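Local coordinates for protein transcriptional regulator (NtrC family) (PDB 3DZD) that probably activates transcription by sigma54 RNA polymerase as an NtrC-family response regulator, using an AAA+ ATPase domain held here in an inactive dimeric state with bound ADP, at residues Asn186-Pro191 with Val231-Gln236; Ala195-Phe200 with Thr212-Lys217; Arg237-Leu242 with Gly281-Asp286. One frame throughout, in Å; residues are numbered along the deposited sequence.

Interaction 1 (Asn186-Pro191 with Val231-Gln236); sequences NCASIP and VGELDQ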
loop_
_atom_site.group_PDB
_atom_site.type_symbol
_atom_site.label_atom_id
_atom_site.label_comp_id
_atom_site.label_asym_id
_atom_site.label_seq_id
_atom_site.Cartn_x
_atom_site.Cartn_y
_atom_site.Cartn_z
ATOM N N ASN A 186 7.280 -7.881 -14.579
ATOM C CA ASN A 186 8.449 -8.586 -15.079
ATOM C C ASN A 186 8.056 -9.388 -16.306
ATOM O O ASN A 186 7.230 -10.290 -16.223
ATOM C CB ASN A 186 9.013 -9.507 -14.004
ATOM C CG ASN A 186 10.388 -10.040 -14.352
ATOM O OD1 ASN A 186 10.658 -10.407 -15.499
ATOM N ND2 ASN A 186 11.267 -10.093 -13.356
ATOM N N CYS A 187 8.641 -9.056 -17.447
ATOM C CA CYS A 187 8.185 -9.621 -18.707
ATOM C C CYS A 187 8.849 -10.951 -19.027
ATOM O O CYS A 187 8.552 -11.569 -20.050
ATOM C CB CYS A 187 8.396 -8.620 -19.840
ATOM S SG CYS A 187 7.561 -7.030 -19.563
ATOM N N ALA A 188 9.741 -11.389 -18.147
ATOM C CA ALA A 188 10.430 -12.658 -18.333
ATOM C C ALA A 188 10.007 -13.656 -17.264
ATOM O O ALA A 188 9.634 -14.785 -17.576
ATOM C CB ALA A 188 11.930 -12.454 -18.310
ATOM N N SER A 189 10.063 -13.226 -16.006
ATOM C CA SER A 189 9.643 -14.050 -14.874
ATOM C C SER A 189 8.222 -14.576 -15.047
ATOM O O SER A 189 7.783 -15.462 -14.313
ATOM C CB SER A 189 9.735 -13.252 -13.572
ATOM O OG SER A 189 9.267 -14.013 -12.473
ATOM N N ILE A 190 7.509 -14.015 -16.019
ATOM C CA ILE A 190 6.139 -14.408 -16.321
ATOM C C ILE A 190 6.106 -15.332 -17.539
ATOM O O ILE A 190 6.865 -15.139 -18.491
ATOM C CB ILE A 190 5.264 -13.165 -16.587
ATOM C CG1 ILE A 190 5.181 -12.294 -15.331
ATOM C CG2 ILE A 190 3.874 -13.561 -17.040
ATOM C CD1 ILE A 190 4.448 -12.943 -14.185
ATOM N N PRO A 191 5.235 -16.354 -17.500
ATOM C CA PRO A 191 5.046 -17.289 -18.614
ATOM C C PRO A 191 4.815 -16.577 -19.941
ATOM O O PRO A 191 4.188 -15.520 -19.978
ATOM C CB PRO A 191 3.790 -18.058 -18.208
ATOM C CG PRO A 191 3.826 -18.052 -16.721
ATOM C CD PRO A 191 4.441 -16.737 -16.319
ATOM N N VAL A 231 11.516 -5.494 -20.939
ATOM C CA VAL A 231 10.521 -5.342 -21.987
ATOM C C VAL A 231 10.913 -6.120 -23.240
ATOM O O VAL A 231 10.055 -6.478 -24.041
ATOM C CB VAL A 231 10.283 -3.845 -22.337
ATOM C CG1 VAL A 231 11.541 -3.212 -22.932
ATOM C CG2 VAL A 231 9.084 -3.690 -23.282
ATOM N N GLY A 232 12.204 -6.385 -23.413
ATOM C CA GLY A 232 12.663 -7.138 -24.571
ATOM C C GLY A 232 12.124 -8.564 -24.657
ATOM O O GLY A 232 12.166 -9.186 -25.717
ATOM N N GLU A 233 11.606 -9.082 -23.543
ATOM C CA GLU A 233 11.093 -10.451 -23.497
ATOM C C GLU A 233 9.616 -10.577 -23.841
ATOM O O GLU A 233 9.033 -11.642 -23.670
ATOM C CB GLU A 233 11.321 -11.065 -22.118
ATOM C CG GLU A 233 12.768 -11.165 -21.709
ATOM C CD GLU A 233 13.591 -12.038 -22.637
ATOM O OE1 GLU A 233 13.011 -12.696 -23.531
ATOM O OE2 GLU A 233 14.830 -12.066 -22.463
ATOM N N LEU A 234 9.008 -9.497 -24.320
ATOM C CA LEU A 234 7.586 -9.509 -24.652
ATOM C C LEU A 234 7.329 -10.148 -26.009
ATOM O O LEU A 234 8.035 -9.856 -26.976
ATOM C CB LEU A 234 7.021 -8.084 -24.673
ATOM C CG LEU A 234 6.757 -7.355 -23.362
ATOM C CD1 LEU A 234 6.260 -5.948 -23.652
ATOM C CD2 LEU A 234 5.757 -8.122 -22.519
ATOM N N ASP A 235 6.302 -10.994 -26.078
ATOM C CA ASP A 235 5.834 -11.547 -27.345
ATOM C C ASP A 235 5.675 -10.422 -28.353
ATOM O O ASP A 235 5.331 -9.303 -27.986
ATOM C CB ASP A 235 4.478 -12.240 -27.163
ATOM C CG ASP A 235 4.541 -13.418 -26.200
ATOM O OD1 ASP A 235 5.613 -13.658 -25.605
ATOM O OD2 ASP A 235 3.509 -14.105 -26.038
ATOM N N GLN A 236 5.913 -10.708 -29.627
ATOM C CA GLN A 236 5.735 -9.680 -30.642
ATOM C C GLN A 236 4.251 -9.397 -30.834
ATOM O O GLN A 236 3.863 -8.485 -31.567
ATOM C CB GLN A 236 6.405 -10.070 -31.958
ATOM C CG GLN A 236 6.598 -8.892 -32.901
ATOM C CD GLN A 236 8.002 -8.822 -33.466
ATOM O OE1 GLN A 236 8.843 -9.672 -33.168
ATOM N NE2 GLN A 236 8.266 -7.804 -34.277
HETATM O O HOH W 1 6.639 -11.946 -22.128
#
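With SG anti to its own carbonyl carbon (chi1 -57°), Cys187 turns its thiol toward Leu234, whose CG takes the same placement beside its backbone N (chi1 -75°) and brings a methyl back to meet it. Cys187 SG rests 3.6 Å from Leu234 CD2, and Cys187 CB lies alongside the same branch, making a small, buried apolar patch. Next to it the Glu233 chain bends at chi2, laying Glu233 CG against the Ala188 methyl across the contact, 3.7 Å from Ala188 CB, while its carboxylate leads away to a salt bridge with Lys272. The backbones are joined through a water, which donates one bond to Cys187 O at 2.8 Å and one to Glu233 O at 2.9 Å, satisfying a carbonyl on each segment.

The bend after Asn186 is fixed from within: Asn186 OD1 accepts Ala188 N at 3.0 Å, in the carbonyl plane, and Ser189 N at 2.9 Å from above that plane, an Asx turn through Ala188 N extended to an Asx motif by Ser189 N. Lys321 of the second subunit donates to Ala188 O, so the turn also belongs to the dimer contact. Both segments follow adjacent parallel strands, 182-186 and 225-229, the second probably the Walker B strand, and the Ala188 side chain lies about 10 Å from bound ADP: these are strand-end loops near the nucleotide site of a P-loop NTPase fold.

Interaction 2 (Ala195-Phe200 with Thr212-Lys217); sequences AESELF and TRKKGK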
loop_
_atom_site.group_PDB
_atom_site.type_symbol
_atom_site.label_atom_id
_atom_site.label_comp_id
_atom_site.label_asym_id
_atom_site.label_seq_id
_atom_site.Cartn_x
_atom_site.Cartn_y
_atom_site.Cartn_z
ATOM N N ALA A 195 1.702 -12.838 -19.824
ATOM C CA ALA A 195 2.033 -11.423 -19.875
ATOM C C ALA A 195 0.845 -10.597 -20.357
ATOM O O ALA A 195 0.420 -9.668 -19.676
ATOM C CB ALA A 195 3.241 -11.192 -20.769
ATOM N N GLU A 196 0.307 -10.943 -21.523
ATOM C CA GLU A 196 -0.831 -10.217 -22.084
ATOM C C GLU A 196 -1.998 -10.124 -21.101
ATOM O O GLU A 196 -2.815 -9.208 -21.177
ATOM C CB GLU A 196 -1.297 -10.862 -23.389
ATOM C CG GLU A 196 -2.539 -10.220 -23.989
ATOM C CD GLU A 196 -2.854 -10.740 -25.378
ATOM O OE1 GLU A 196 -2.094 -11.595 -25.880
ATOM O OE2 GLU A 196 -3.862 -10.297 -25.968
ATOM N N SER A 197 -2.066 -11.074 -20.178
ATOM C CA SER A 197 -3.123 -11.097 -19.176
ATOM C C SER A 197 -2.776 -10.219 -17.982
ATOM O O SER A 197 -3.640 -9.556 -17.410
ATOM C CB SER A 197 -3.365 -12.530 -18.703
ATOM O OG SER A 197 -4.008 -12.544 -17.441
ATOM N N GLU A 198 -1.507 -10.235 -17.597
ATOM C CA GLU A 198 -1.030 -9.412 -16.495
ATOM C C GLU A 198 -1.234 -7.938 -16.801
ATOM O O GLU A 198 -1.540 -7.143 -15.915
ATOM C CB GLU A 198 0.454 -9.680 -16.245
ATOM C CG GLU A 198 0.716 -10.973 -15.528
ATOM C CD GLU A 198 0.269 -10.913 -14.090
ATOM O OE1 GLU A 198 0.908 -10.178 -13.306
ATOM O OE2 GLU A 198 -0.719 -11.600 -13.743
ATOM N N LEU A 199 -1.056 -7.581 -18.067
ATOM C CA LEU A 199 -1.145 -6.195 -18.495
ATOM C C LEU A 199 -2.590 -5.742 -18.662
ATOM O O LEU A 199 -2.982 -4.687 -18.157
ATOM C CB LEU A 199 -0.413 -6.000 -19.828
ATOM C CG LEU A 199 1.078 -5.673 -19.823
ATOM C CD1 LEU A 199 1.574 -5.439 -21.249
ATOM C CD2 LEU A 199 1.352 -4.454 -18.964
ATOM N N PHE A 200 -3.368 -6.540 -19.386
ATOM C CA PHE A 200 -4.707 -6.139 -19.812
ATOM C C PHE A 200 -5.819 -6.596 -18.875
ATOM O O PHE A 200 -6.945 -6.118 -18.957
ATOM C CB PHE A 200 -4.976 -6.636 -21.233
ATOM C CG PHE A 200 -4.107 -5.985 -22.263
ATOM C CD1 PHE A 200 -4.477 -4.778 -22.835
ATOM C CD2 PHE A 200 -2.911 -6.564 -22.643
ATOM C CE1 PHE A 200 -3.674 -4.167 -23.775
ATOM C CE2 PHE A 200 -2.102 -5.959 -23.583
ATOM C CZ PHE A 200 -2.482 -4.757 -24.151
ATOM N N THR A 212 -14.381 -14.592 -13.299
ATOM C CA THR A 212 -14.062 -13.642 -12.242
ATOM C C THR A 212 -13.117 -12.570 -12.771
ATOM O O THR A 212 -12.022 -12.874 -13.242
ATOM C CB THR A 212 -13.432 -14.344 -11.027
ATOM O OG1 THR A 212 -12.438 -15.274 -11.475
ATOM C CG2 THR A 212 -14.495 -15.096 -10.244
ATOM N N ARG A 213 -13.549 -11.316 -12.695
ATOM C CA ARG A 213 -12.810 -10.210 -13.294
ATOM C C ARG A 213 -11.553 -9.836 -12.512
ATOM O O ARG A 213 -11.555 -9.826 -11.280
ATOM C CB ARG A 213 -13.709 -8.984 -13.439
ATOM C CG ARG A 213 -13.136 -7.917 -14.350
ATOM C CD ARG A 213 -13.581 -6.536 -13.930
ATOM N NE ARG A 213 -13.088 -6.214 -12.595
ATOM C CZ ARG A 213 -13.350 -5.079 -11.959
ATOM N NH1 ARG A 213 -14.102 -4.155 -12.538
ATOM N NH2 ARG A 213 -12.864 -4.872 -10.743
ATOM N N LYS A 214 -10.485 -9.526 -13.243
ATOM C CA LYS A 214 -9.226 -9.089 -12.645
ATOM C C LYS A 214 -8.653 -7.902 -13.420
ATOM O O LYS A 214 -8.603 -7.917 -14.648
ATOM C CB LYS A 214 -8.209 -10.233 -12.614
ATOM C CG LYS A 214 -6.922 -9.902 -11.858
ATOM C CD LYS A 214 -5.746 -10.776 -12.303
ATOM C CE LYS A 214 -5.325 -10.483 -13.747
ATOM N NZ LYS A 214 -4.197 -11.351 -14.200
ATOM N N LYS A 215 -8.221 -6.878 -12.692
ATOM C CA LYS A 215 -7.677 -5.669 -13.308
ATOM C C LYS A 215 -6.246 -5.889 -13.803
ATOM O O LYS A 215 -5.422 -6.496 -13.113
ATOM C CB LYS A 215 -7.696 -4.507 -12.311
ATOM C CG LYS A 215 -8.901 -4.484 -11.399
ATOM C CD LYS A 215 -8.838 -3.329 -10.407
ATOM C CE LYS A 215 -9.403 -2.044 -10.999
ATOM N NZ LYS A 215 -9.912 -1.109 -9.949
ATOM N N GLY A 216 -5.950 -5.386 -14.995
ATOM C CA GLY A 216 -4.601 -5.464 -15.522
ATOM C C GLY A 216 -3.695 -4.418 -14.903
ATOM O O GLY A 216 -4.169 -3.445 -14.312
ATOM N N LYS A 217 -2.389 -4.626 -15.034
ATOM C CA LYS A 217 -1.397 -3.685 -14.533
ATOM C C LYS A 217 -1.552 -2.318 -15.206
ATOM O O LYS A 217 -1.337 -1.281 -14.580
ATOM C CB LYS A 217 0.016 -4.219 -14.781
ATOM C CG LYS A 217 0.255 -5.626 -14.285
ATOM C CD LYS A 217 0.653 -5.648 -12.816
ATOM C CE LYS A 217 1.524 -6.861 -12.495
ATOM N NZ LYS A 217 2.014 -6.846 -11.090
#
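Lys214 reaches across to helix 195-200 with its CG anti to the backbone N (chi1 -173°) and a single bend at chi3, which carries NZ to the side of the helix where Ser197 and Glu198 sit. There Lys214 NZ makes a long salt bridge to Glu198 OE2 at 3.5 Å and a weak hydrogen bond to Ser197 OG, also at 3.5 Å. Glu198 folds at chi2 (-70°) to bring its carboxylate to this point, and the two chains cross obliquely.

Lys217 approaches the same glutamate differently. Bent at its own chi2, it runs side by side with Glu198 and points the same way, so that Lys217 CE lies 3.5 Å from Glu198 OE1. Lys217 NZ, 4.2 Å from Glu198 OE1, is too far for a salt bridge, though the opposite charges probably still attract, and it makes a weak hydrogen bond to Asp184 O. The carboxylate thus has a lysine near each oxygen, an arrangement likely to favour its charged form.

Lys217 N donates to Glu198 O, whose modelled place is uncertain, and Gly216 CA lies 3.2 Å from Leu199 O in a CA-H...O contact, an approach that leaves no room for a CB. Gly216 N-caps helix 217-220. With Lys214 and His202 paired through their backbones, the contact joins both arms at the base of the GAFTGA-containing L1 insertion, which probably engages sigma54 as in other sigma54 activators.

Interaction 3 (Arg237-Leu242 with Gly281-Asp286); sequences RVQAKL and GNFRED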
loop_
_atom_site.group_PDB
_atom_site.type_symbol
_atom_site.label_atom_id
_atom_site.label_comp_id
_atom_site.label_asym_id
_atom_site.label_seq_id
_atom_site.Cartn_x
_atom_site.Cartn_y
_atom_site.Cartn_z
ATOM N N ARG A 237 3.428 -10.185 -30.153
ATOM C CA ARG A 237 1.992 -9.963 -30.131
ATOM C C ARG A 237 1.651 -8.921 -29.075
ATOM O O ARG A 237 0.883 -7.992 -29.330
ATOM C CB ARG A 237 1.256 -11.273 -29.836
ATOM C CG ARG A 237 -0.251 -11.133 -29.810
ATOM C CD ARG A 237 -0.943 -12.432 -30.203
ATOM N NE ARG A 237 -2.340 -12.194 -30.552
ATOM C CZ ARG A 237 -3.293 -11.988 -29.652
ATOM N NH1 ARG A 237 -2.992 -12.001 -28.360
ATOM N NH2 ARG A 237 -4.541 -11.768 -30.039
ATOM N N VAL A 238 2.233 -9.093 -27.888
ATOM C CA VAL A 238 2.087 -8.134 -26.798
ATOM C C VAL A 238 2.680 -6.777 -27.185
ATOM O O VAL A 238 2.052 -5.739 -26.976
ATOM C CB VAL A 238 2.777 -8.637 -25.525
ATOM C CG1 VAL A 238 2.380 -7.780 -24.336
ATOM C CG2 VAL A 238 2.430 -10.093 -25.272
ATOM N N GLN A 239 3.885 -6.797 -27.761
ATOM C CA GLN A 239 4.552 -5.584 -28.226
ATOM C C GLN A 239 3.611 -4.746 -29.061
ATOM O O GLN A 239 3.537 -3.529 -28.901
ATOM C CB GLN A 239 5.799 -5.916 -29.054
ATOM C CG GLN A 239 6.918 -6.557 -28.246
ATOM C CD GLN A 239 8.131 -6.911 -29.083
ATOM O OE1 GLN A 239 8.390 -6.299 -30.115
ATOM N NE2 GLN A 239 8.888 -7.904 -28.632
ATOM N N ALA A 240 2.900 -5.400 -29.966
ATOM C CA ALA A 240 1.998 -4.704 -30.871
ATOM C C ALA A 240 0.832 -4.095 -30.099
ATOM O O ALA A 240 0.483 -2.932 -30.292
ATOM C CB ALA A 240 1.494 -5.657 -31.933
ATOM N N LYS A 241 0.240 -4.893 -29.218
ATOM C CA LYS A 241 -0.855 -4.435 -28.372
ATOM C C LYS A 241 -0.444 -3.269 -27.475
ATOM O O LYS A 241 -1.154 -2.274 -27.377
ATOM C CB LYS A 241 -1.380 -5.597 -27.527
ATOM C CG LYS A 241 -2.076 -6.676 -28.350
ATOM C CD LYS A 241 -2.565 -7.816 -27.470
ATOM C CE LYS A 241 -3.487 -7.307 -26.371
ATOM N NZ LYS A 241 -4.596 -6.482 -26.931
ATOM N N LEU A 242 0.703 -3.411 -26.817
ATOM C CA LEU A 242 1.251 -2.368 -25.964
ATOM C C LEU A 242 1.425 -1.081 -26.766
ATOM O O LEU A 242 1.113 0.009 -26.292
ATOM C CB LEU A 242 2.594 -2.822 -25.389
ATOM C CG LEU A 242 3.350 -1.876 -24.451
ATOM C CD1 LEU A 242 2.507 -1.532 -23.233
ATOM C CD2 LEU A 242 4.691 -2.489 -24.013
ATOM N N GLY A 281 14.757 -8.334 -35.976
ATOM C CA GLY A 281 13.315 -8.475 -36.031
ATOM C C GLY A 281 12.702 -9.090 -34.789
ATOM O O GLY A 281 11.672 -9.750 -34.873
ATOM N N ASN A 282 13.325 -8.875 -33.634
ATOM C CA ASN A 282 12.807 -9.418 -32.380
ATOM C C ASN A 282 12.139 -8.365 -31.501
ATOM O O ASN A 282 11.752 -8.639 -30.364
ATOM C CB ASN A 282 13.920 -10.111 -31.596
ATOM C CG ASN A 282 14.613 -11.185 -32.402
ATOM O OD1 ASN A 282 14.043 -11.734 -33.347
ATOM N ND2 ASN A 282 15.851 -11.493 -32.035
ATOM N N PHE A 283 12.015 -7.156 -32.033
ATOM C CA PHE A 283 11.409 -6.059 -31.292
ATOM C C PHE A 283 10.970 -4.953 -32.241
ATOM O O PHE A 283 11.740 -4.519 -33.100
ATOM C CB PHE A 283 12.386 -5.509 -30.251
ATOM C CG PHE A 283 11.723 -4.733 -29.159
ATOM C CD1 PHE A 283 11.268 -5.372 -28.015
ATOM C CD2 PHE A 283 11.535 -3.368 -29.278
ATOM C CE1 PHE A 283 10.645 -4.657 -27.000
ATOM C CE2 PHE A 283 10.913 -2.648 -28.268
ATOM C CZ PHE A 283 10.471 -3.292 -27.131
ATOM N N ARG A 284 9.727 -4.506 -32.080
ATOM C CA ARG A 284 9.163 -3.477 -32.946
ATOM C C ARG A 284 9.950 -2.184 -32.863
ATOM O O ARG A 284 10.313 -1.725 -31.783
ATOM C CB ARG A 284 7.705 -3.198 -32.587
ATOM C CG ARG A 284 6.828 -4.432 -32.491
ATOM C CD ARG A 284 5.397 -4.003 -32.246
ATOM N NE ARG A 284 4.971 -3.037 -33.254
ATOM C CZ ARG A 284 4.130 -3.321 -34.241
ATOM N NH1 ARG A 284 3.617 -4.544 -34.339
ATOM N NH2 ARG A 284 3.794 -2.388 -35.123
ATOM N N GLU A 285 10.191 -1.592 -34.019
ATOM C CA GLU A 285 10.999 -0.391 -34.127
ATOM C C GLU A 285 10.240 0.835 -33.619
ATOM O O GLU A 285 10.811 1.695 -32.942
ATOM C CB GLU A 285 11.420 -0.191 -35.585
ATOM C CG GLU A 285 12.398 0.937 -35.826
ATOM C CD GLU A 285 12.628 1.190 -37.308
ATOM O OE1 GLU A 285 12.088 0.427 -38.137
ATOM O OE2 GLU A 285 13.348 2.153 -37.643
ATOM N N ASP A 286 8.956 0.914 -33.953
ATOM C CA ASP A 286 8.146 2.066 -33.582
ATOM C C ASP A 286 7.907 2.091 -32.079
ATOM O O ASP A 286 7.829 3.154 -31.476
ATOM C CB ASP A 286 6.819 2.081 -34.354
ATOM C CG ASP A 286 6.061 0.752 -34.273
ATOM O OD1 ASP A 286 6.498 -0.167 -33.546
ATOM O OD2 ASP A 286 5.017 0.629 -34.950
#
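Gln239 presents its amide to the backbone of 282-284, and OE1 accepts Arg284 N at 3.0 Å, nearly along the C=O axis. Gln239 NE2 gives a weak but straight bond to Asn282 O at 3.4 Å, while its stronger partner is Leu234 O. Bonds at both ends of the amide leave its rotation well defined. Arg284 grips Asp286 side-on, NE to OD1 and NH2 to OD2, each 3.3 Å and close to the guanidinium plane. Arg284 is the N-cap residue of helix 285-291, so Gln239 braces the backbone where this helix starts, joining it to helix 236-248 within the AAA+ domain.

Around this polar centre Gln239 OE1 lies over one face of the Phe283 ring, amide and ring planes 35° apart, and Gln239 NE2 comes 3.5 Å from Phe283 CD1 at the ring's rim. Arg284 extends along the helix surface: CD packs 3.7 Å from Gln239 CB, and the bend at chi3 (53°) swings NH1 to within 3.4 Å of Ala240 CB. Replacing Arg284 by an alanine would probably leave the Asp286 carboxylate without this two-nitrogen partner and open a gap beside Gln239 and Ala240. Farther out, Phe283 packs on Leu274 and Tyr288.

All three interactions lie in the sigma-54 interaction domain. Interaction 2 is nested within the chain loop closed by interaction 1, and interaction 3 follows both. The centres of interactions 1 and 3 are about 11 Å apart, those of 1 and 2 about 14 Å, and those of 2 and 3 about 19 Å. Helix 236-248 connects them: it emerges from the second segment of interaction 1, carries the first of interaction 3, and meets helix 195-200 of interaction 2 through Glu196 with Arg237 and Phe200 with Lys241. Interactions 1 and 2 also touch the second subunit, so this continuous packed region reaches the dimer interface of the inactive state.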